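Local coordinates for protein NRD1 (PDB 3CLJ) that binds the serine-phosphorylated C-terminal domain of RNA polymerase II as part of the Nrd1-Nab3-Sen1 transcription termination complex, at residues I65-T76 against C90-I101. Numbering follows the deposited sequence. Where two conformers were deposited one is given.
Sequences IDSIGRAYLDET and CAHAINTLGEVI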
ATOM      1  N   ILE A  65       0.182   2.167  -0.675  1.00 44.05           N
ATOM      2  CA  ILE A  65      -0.795   1.098  -0.941  1.00 44.80           C
ATOM      3  C   ILE A  65      -2.255   1.434  -0.566  1.00 43.92           C
ATOM      4  O   ILE A  65      -3.208   1.052  -1.291  1.00 44.89           O
ATOM      5  CB  ILE A  65      -0.302  -0.262  -0.284  1.00 45.53           C
ATOM      6  CG1 ILE A  65       0.950  -0.748  -1.008  1.00 47.70           C
ATOM      7  CG2 ILE A  65      -1.450  -1.326  -0.216  1.00 45.84           C
ATOM      8  CD1 ILE A  65       1.797  -1.753  -0.186  1.00 46.80           C
ATOM      9  N   ASP A  66      -2.456   2.104   0.575  1.00 42.65           N
ATOM     10  CA  ASP A  66      -3.752   2.617   0.945  1.00 43.41           C
ATOM     11  C   ASP A  66      -4.326   3.530  -0.105  1.00 43.05           C
ATOM     12  O   ASP A  66      -5.483   3.441  -0.440  1.00 42.66           O
ATOM     13  CB  ASP A  66      -3.671   3.416   2.288  1.00 44.49           C
ATOM     14  CG  ASP A  66      -4.990   4.004   2.684  1.00 44.83           C
ATOM     15  OD1 ASP A  66      -5.963   3.247   2.896  1.00 44.70           O
ATOM     16  OD2 ASP A  66      -5.114   5.243   2.784  1.00 41.06           O
ATOM     17  N   SER A  67      -3.519   4.467  -0.556  1.00 43.48           N
ATOM     18  CA  SER A  67      -3.992   5.489  -1.474  1.00 43.27           C
ATOM     19  C   SER A  67      -4.367   4.895  -2.855  1.00 43.57           C
ATOM     20  O   SER A  67      -5.450   5.136  -3.367  1.00 43.30           O
ATOM     21  CB  SER A  67      -2.909   6.560  -1.646  1.00 42.32           C
ATOM     22  OG  SER A  67      -3.420   7.636  -2.416  1.00 44.37           O
ATOM     23  N   ILE A  68      -3.454   4.124  -3.429  1.00 43.53           N
ATOM     24  CA  ILE A  68      -3.667   3.517  -4.703  1.00 43.80           C
ATOM     25  C   ILE A  68      -4.726   2.397  -4.557  1.00 43.34           C
ATOM     26  O   ILE A  68      -5.682   2.315  -5.350  1.00 43.34           O
ATOM     27  CB  ILE A  68      -2.311   3.023  -5.298  1.00 44.68           C
ATOM     28  CG1 ILE A  68      -1.497   4.234  -5.786  1.00 43.29           C
ATOM     29  CG2 ILE A  68      -2.550   1.975  -6.463  1.00 43.21           C
ATOM     30  CD1 ILE A  68      -0.018   3.857  -6.238  1.00 43.97           C
ATOM     31  N   GLY A  69      -4.597   1.583  -3.513  1.00 42.12           N
ATOM     32  CA  GLY A  69      -5.577   0.559  -3.288  1.00 42.38           C
ATOM     33  C   GLY A  69      -7.003   1.013  -3.163  1.00 42.39           C
ATOM     34  O   GLY A  69      -7.902   0.378  -3.762  1.00 43.14           O
ATOM     35  N   ARG A  70      -7.251   2.106  -2.391  1.00 42.87           N
ATOM     36  CA  ARG A  70      -8.631   2.561  -2.172  1.00 41.17           C
ATOM     37  C   ARG A  70      -9.084   3.369  -3.389  1.00 40.99           C
ATOM     38  O   ARG A  70     -10.266   3.371  -3.689  1.00 40.55           O
ATOM     39  CB  ARG A  70      -8.889   3.311  -0.828  1.00 41.35           C
ATOM     40  CG  ARG A  70      -8.995   2.421   0.475  1.00 40.20           C
ATOM     41  CD  ARG A  70      -9.399   3.216   1.820  1.00 41.72           C
ATOM     42  NE  ARG A  70      -8.419   4.280   2.054  1.00 42.69           N
ATOM     43  CZ  ARG A  70      -8.575   5.565   1.734  1.00 43.12           C
ATOM     44  NH1 ARG A  70      -9.723   6.028   1.232  1.00 43.88           N
ATOM     45  NH2 ARG A  70      -7.551   6.381   1.892  1.00 43.86           N
ATOM     46  N   ALA A  71      -8.146   4.007  -4.111  1.00 41.36           N
ATOM     47  CA  ALA A  71      -8.504   4.683  -5.390  1.00 42.34           C
ATOM     48  C   ALA A  71      -9.000   3.662  -6.440  1.00 41.14           C
ATOM     49  O   ALA A  71     -10.024   3.862  -7.088  1.00 42.19           O
ATOM     50  CB  ALA A  71      -7.358   5.535  -5.944  1.00 41.27           C
ATOM     51  N   TYR A  72      -8.302   2.547  -6.537  1.00 41.40           N
ATOM     52  CA  TYR A  72      -8.640   1.473  -7.475  1.00 41.30           C
ATOM     53  C   TYR A  72      -9.932   0.809  -7.067  1.00 41.20           C
ATOM     54  O   TYR A  72     -10.747   0.487  -7.921  1.00 40.56           O
ATOM     55  CB  TYR A  72      -7.491   0.455  -7.512  1.00 41.00           C
ATOM     56  CG  TYR A  72      -6.407   0.776  -8.519  1.00 42.02           C
ATOM     57  CD1 TYR A  72      -6.370   1.999  -9.184  1.00 40.78           C
ATOM     58  CD2 TYR A  72      -5.377  -0.127  -8.765  1.00 41.38           C
ATOM     59  CE1 TYR A  72      -5.352   2.292 -10.127  1.00 43.02           C
ATOM     60  CE2 TYR A  72      -4.354   0.161  -9.728  1.00 44.06           C
ATOM     61  CZ  TYR A  72      -4.347   1.359 -10.415  1.00 43.59           C
ATOM     62  OH  TYR A  72      -3.363   1.629 -11.399  1.00 41.09           O
ATOM     63  N   LEU A  73     -10.088   0.594  -5.755  1.00 42.82           N
ATOM     64  CA  LEU A  73     -11.320   0.057  -5.136  1.00 44.07           C
ATOM     65  C   LEU A  73     -12.511   0.927  -5.454  1.00 45.67           C
ATOM     66  O   LEU A  73     -13.618   0.414  -5.671  1.00 45.61           O
ATOM     67  CB  LEU A  73     -11.187  -0.128  -3.599  1.00 43.24           C
ATOM     68  CG  LEU A  73     -12.375  -0.742  -2.832  1.00 43.91           C
ATOM     69  CD1 LEU A  73     -12.733  -2.138  -3.375  1.00 45.95           C
ATOM     70  CD2 LEU A  73     -12.173  -0.786  -1.325  1.00 44.95           C
ATOM     71  N   ASP A  74     -12.309   2.242  -5.508  1.00 47.91           N
ATOM     72  CA  ASP A  74     -13.389   3.099  -6.003  1.00 50.69           C
ATOM     73  C   ASP A  74     -13.714   2.953  -7.487  1.00 51.04           C
ATOM     74  O   ASP A  74     -14.872   3.023  -7.847  1.00 50.73           O
ATOM     75  CB  ASP A  74     -13.151   4.564  -5.670  1.00 52.30           C
ATOM     76  CG  ASP A  74     -13.513   4.885  -4.252  1.00 57.79           C
ATOM     77  OD1 ASP A  74     -14.364   4.140  -3.653  1.00 60.61           O
ATOM     78  OD2 ASP A  74     -12.931   5.876  -3.741  1.00 63.60           O
ATOM     79  N   GLU A  75     -12.699   2.785  -8.335  1.00 52.40           N
ATOM     80  CA  GLU A  75     -12.899   2.576  -9.768  1.00 54.30           C
ATOM     81  C   GLU A  75     -13.671   1.278 -10.071  1.00 55.65           C
ATOM     82  O   GLU A  75     -14.527   1.233 -10.952  1.00 55.86           O
ATOM     83  CB  GLU A  75     -11.563   2.546 -10.490  1.00 54.12           C
ATOM     84  CG  GLU A  75     -10.933   3.875 -10.671  1.00 55.18           C
ATOM     85  CD  GLU A  75     -11.749   4.807 -11.539  1.00 58.91           C
ATOM     86  OE1 GLU A  75     -12.237   4.369 -12.610  1.00 59.63           O
ATOM     87  OE2 GLU A  75     -11.898   5.987 -11.142  1.00 60.31           O
ATOM     88  N   THR A  76     -13.315   0.235  -9.331  1.00 57.68           N
ATOM     89  CA  THR A  76     -14.020  -1.029  -9.241  1.00 58.98           C
ATOM     90  C   THR A  76     -15.521  -0.866  -8.943  1.00 59.87           C
ATOM     91  O   THR A  76     -16.358  -1.516  -9.592  1.00 59.53           O
ATOM     92  CB  THR A  76     -13.295  -1.903  -8.199  1.00 59.17           C
ATOM     93  OG1 THR A  76     -12.385  -2.757  -8.887  1.00 60.83           O
ATOM     94  CG2 THR A  76     -14.255  -2.739  -7.337  1.00 60.54           C
ATOM     95  N   CYS A  90      -8.211  -2.691 -12.396  1.00 46.60           N
ATOM     96  CA  CYS A  90      -8.246  -2.418 -10.960  1.00 46.76           C
ATOM     97  C   CYS A  90      -8.528  -3.654 -10.107  1.00 46.74           C
ATOM     98  O   CYS A  90      -8.020  -3.762  -9.006  1.00 47.42           O
ATOM     99  CB  CYS A  90      -9.291  -1.340 -10.620  1.00 47.83           C
ATOM    100  SG  CYS A  90      -9.045   0.266 -11.406  1.00 46.19           S
ATOM    101  N   ALA A  91      -9.361  -4.559 -10.599  1.00 46.20           N
ATOM    102  CA  ALA A  91      -9.690  -5.772  -9.862  1.00 45.87           C
ATOM    103  C   ALA A  91      -8.443  -6.648  -9.649  1.00 45.42           C
ATOM    104  O   ALA A  91      -8.209  -7.141  -8.550  1.00 45.58           O
ATOM    105  CB  ALA A  91     -10.777  -6.547 -10.588  1.00 45.40           C
ATOM    106  N   HIS A  92      -7.648  -6.805 -10.700  1.00 44.96           N
ATOM    107  CA  HIS A  92      -6.408  -7.585 -10.663  1.00 45.15           C
ATOM    108  C   HIS A  92      -5.393  -6.915  -9.701  1.00 44.25           C
ATOM    109  O   HIS A  92      -4.799  -7.586  -8.846  1.00 43.54           O
ATOM    110  CB  HIS A  92      -5.848  -7.717 -12.079  1.00 44.39           C
ATOM    111  CG  HIS A  92      -4.566  -8.480 -12.153  1.00 46.85           C
ATOM    112  ND1 HIS A  92      -3.346  -7.871 -12.383  1.00 46.78           N
ATOM    113  CD2 HIS A  92      -4.310  -9.804 -12.022  1.00 46.84           C
ATOM    114  CE1 HIS A  92      -2.396  -8.789 -12.380  1.00 47.32           C
ATOM    115  NE2 HIS A  92      -2.954  -9.969 -12.175  1.00 47.65           N
ATOM    116  N   ALA A  93      -5.221  -5.602  -9.852  1.00 43.81           N
ATOM    117  CA  ALA A  93      -4.338  -4.826  -8.989  1.00 45.12           C
ATOM    118  C   ALA A  93      -4.651  -5.090  -7.518  1.00 45.85           C
ATOM    119  O   ALA A  93      -3.734  -5.366  -6.732  1.00 46.95           O
ATOM    120  CB  ALA A  93      -4.427  -3.327  -9.317  1.00 43.52           C
ATOM    121  N   ILE A  94      -5.942  -5.009  -7.152  1.00 46.11           N
ATOM    122  CA  ILE A  94      -6.394  -5.216  -5.765  1.00 46.84           C
ATOM    123  C   ILE A  94      -6.206  -6.673  -5.338  1.00 46.70           C
ATOM    124  O   ILE A  94      -5.929  -6.937  -4.179  1.00 47.07           O
ATOM    125  CB  ILE A  94      -7.891  -4.786  -5.574  1.00 46.66           C
ATOM    126  CG1 ILE A  94      -8.027  -3.257  -5.692  1.00 46.55           C
ATOM    127  CG2 ILE A  94      -8.424  -5.202  -4.195  1.00 48.01           C
ATOM    128  CD1 ILE A  94      -9.477  -2.837  -6.002  1.00 48.62           C
ATOM    129  N   ASN A  95      -6.352  -7.598  -6.282  1.00 45.55           N
ATOM    130  CA  ASN A  95      -6.131  -9.009  -6.002  1.00 45.71           C
ATOM    131  C   ASN A  95      -4.693  -9.293  -5.715  1.00 44.27           C
ATOM    132  O   ASN A  95      -4.414  -9.977  -4.755  1.00 44.62           O
ATOM    133  CB  ASN A  95      -6.669  -9.911  -7.138  1.00 46.88           C
ATOM    134  CG  ASN A  95      -8.152 -10.180  -6.988  1.00 51.35           C
ATOM    135  OD1 ASN A  95      -8.693 -10.071  -5.865  1.00 57.11           O
ATOM    136  ND2 ASN A  95      -8.839 -10.510  -8.112  1.00 55.37           N
ATOM    137  N   THR A  96      -3.797  -8.691  -6.501  1.00 43.40           N
ATOM    138  CA  THR A  96      -2.337  -8.811  -6.313  1.00 44.30           C
ATOM    139  C   THR A  96      -1.888  -8.288  -4.940  1.00 43.90           C
ATOM    140  O   THR A  96      -1.114  -8.937  -4.253  1.00 44.15           O
ATOM    141  CB  THR A  96      -1.580  -8.076  -7.435  1.00 44.54           C
ATOM    142  OG1 THR A  96      -1.985  -8.630  -8.685  1.00 42.01           O
ATOM    143  CG2 THR A  96      -0.041  -8.203  -7.327  1.00 45.21           C
ATOM    144  N   LEU A  97      -2.382  -7.110  -4.574  1.00 43.11           N
ATOM    145  CA  LEU A  97      -2.088  -6.508  -3.317  1.00 43.46           C
ATOM    146  C   LEU A  97      -2.617  -7.386  -2.205  1.00 43.81           C
ATOM    147  O   LEU A  97      -1.876  -7.675  -1.261  1.00 44.08           O
ATOM    148  CB  LEU A  97      -2.684  -5.105  -3.217  1.00 41.86           C
ATOM    149  CG  LEU A  97      -2.064  -3.988  -4.037  1.00 44.32           C
ATOM    150  CD1 LEU A  97      -3.011  -2.763  -4.091  1.00 40.64           C
ATOM    151  CD2 LEU A  97      -0.653  -3.629  -3.493  1.00 42.12           C
ATOM    152  N   GLY A  98      -3.892  -7.778  -2.301  1.00 43.86           N
ATOM    153  CA  GLY A  98      -4.476  -8.691  -1.321  1.00 44.21           C
ATOM    154  C   GLY A  98      -3.666  -9.981  -1.129  1.00 44.02           C
ATOM    155  O   GLY A  98      -3.563 -10.480   0.027  1.00 45.17           O
ATOM    156  N   GLU A  99      -3.093 -10.546  -2.209  1.00 44.34           N
ATOM    157  CA  GLU A  99      -2.282 -11.755  -2.033  0.50 44.49           C
ATOM    158  C   GLU A  99      -0.968 -11.571  -1.233  1.00 44.14           C
ATOM    159  O   GLU A  99      -0.467 -12.524  -0.686  1.00 43.76           O
ATOM    160  CB  GLU A  99      -2.094 -12.529  -3.349  0.50 45.21           C
ATOM    161  CG  GLU A  99      -3.405 -13.150  -3.925  0.50 46.97           C
ATOM    162  CD  GLU A  99      -4.181 -14.019  -2.916  0.50 51.64           C
ATOM    163  OE1 GLU A  99      -3.706 -15.133  -2.585  0.50 51.37           O
ATOM    164  OE2 GLU A  99      -5.265 -13.576  -2.446  0.50 52.60           O
ATOM    165  N   VAL A 100      -0.437 -10.347  -1.123  1.00 43.32           N
ATOM    166  CA  VAL A 100       0.781 -10.088  -0.336  1.00 43.81           C
ATOM    167  C   VAL A 100       0.588  -9.206   0.898  1.00 43.63           C
ATOM    168  O   VAL A 100       1.541  -9.024   1.647  1.00 43.70           O
ATOM    169  CB  VAL A 100       1.946  -9.444  -1.174  1.00 42.92           C
ATOM    170  CG1 VAL A 100       2.396 -10.431  -2.321  1.00 48.72           C
ATOM    171  CG2 VAL A 100       1.514  -8.065  -1.652  1.00 42.96           C
ATOM    172  N   ILE A 101      -0.620  -8.656   1.105  1.00 44.06           N
ATOM    173  CA  ILE A 101      -0.825  -7.701   2.180  1.00 44.22           C
ATOM    174  C   ILE A 101      -0.480  -8.227   3.614  1.00 46.06           C
ATOM    175  O   ILE A 101      -0.026  -7.459   4.460  1.00 44.74           O
ATOM    176  CB  ILE A 101      -2.244  -7.026   2.140  1.00 43.93           C
ATOM    177  CG1 ILE A 101      -2.188  -5.668   2.808  1.00 41.03           C
ATOM    178  CG2 ILE A 101      -3.374  -7.923   2.732  1.00 41.45           C
ATOM    179  CD1 ILE A 101      -1.135  -4.721   2.261  1.00 40.96           C
TER
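Tyr72 and Cys90 meet where segments 65-76 and 90-101 bring their CA atoms nearest, 5.2 Å apart, and the tyrosine illustrates how one side chain can serve several neighbours along its length. Its CB touches both Cys90 CB and Ile94 CD1, at 4.0 and 4.1 Å respectively. Beyond it, CG and CD1 run beneath the sulfur: Cys90 SG stands over one face of the ring, 4.2 Å from the centroid and 27° off the normal, a sulfur-aromatic contact. The thiol reaches this place with SG anti to the carbonyl carbon (chi1 -60°), and Glu75 CB touches it as well. On its other long side the ring turns an edge to Ala93, whose CB is 3.4 Å from Tyr72 CD2 and nearly as close to CE2. At the tip, the phenol OH leaves the pair and hydrogen-bonds to Ala32 O of helix 22-34, which fixes the polar end of an otherwise apolar, buried group.

One turn on, Ile94 enters the opposite helix as a knob, in a hole formed by Gly69, Tyr72, Leu73 and Thr76. Its CD1 comes within 3.5 Å of Leu73 N, while CG1 passes Gly69 O. Leu97 CD1 rests against the CA of Gly69 (4.3 Å). Farther along, Ile65 and Leu97 lie alongside each other, pointing in opposite directions, with Ile65 CG2 4.1 Å from Leu97 CD2, and Ile65 CG2 also faces Ile101 CD1.

With the axes of the two segments at 141°, this is an oblique, broadly antiparallel pairing of consecutive helices, with one knob-into-hole contact at Ile94, as expected in the all-helical, right-handed superhelical CID fold.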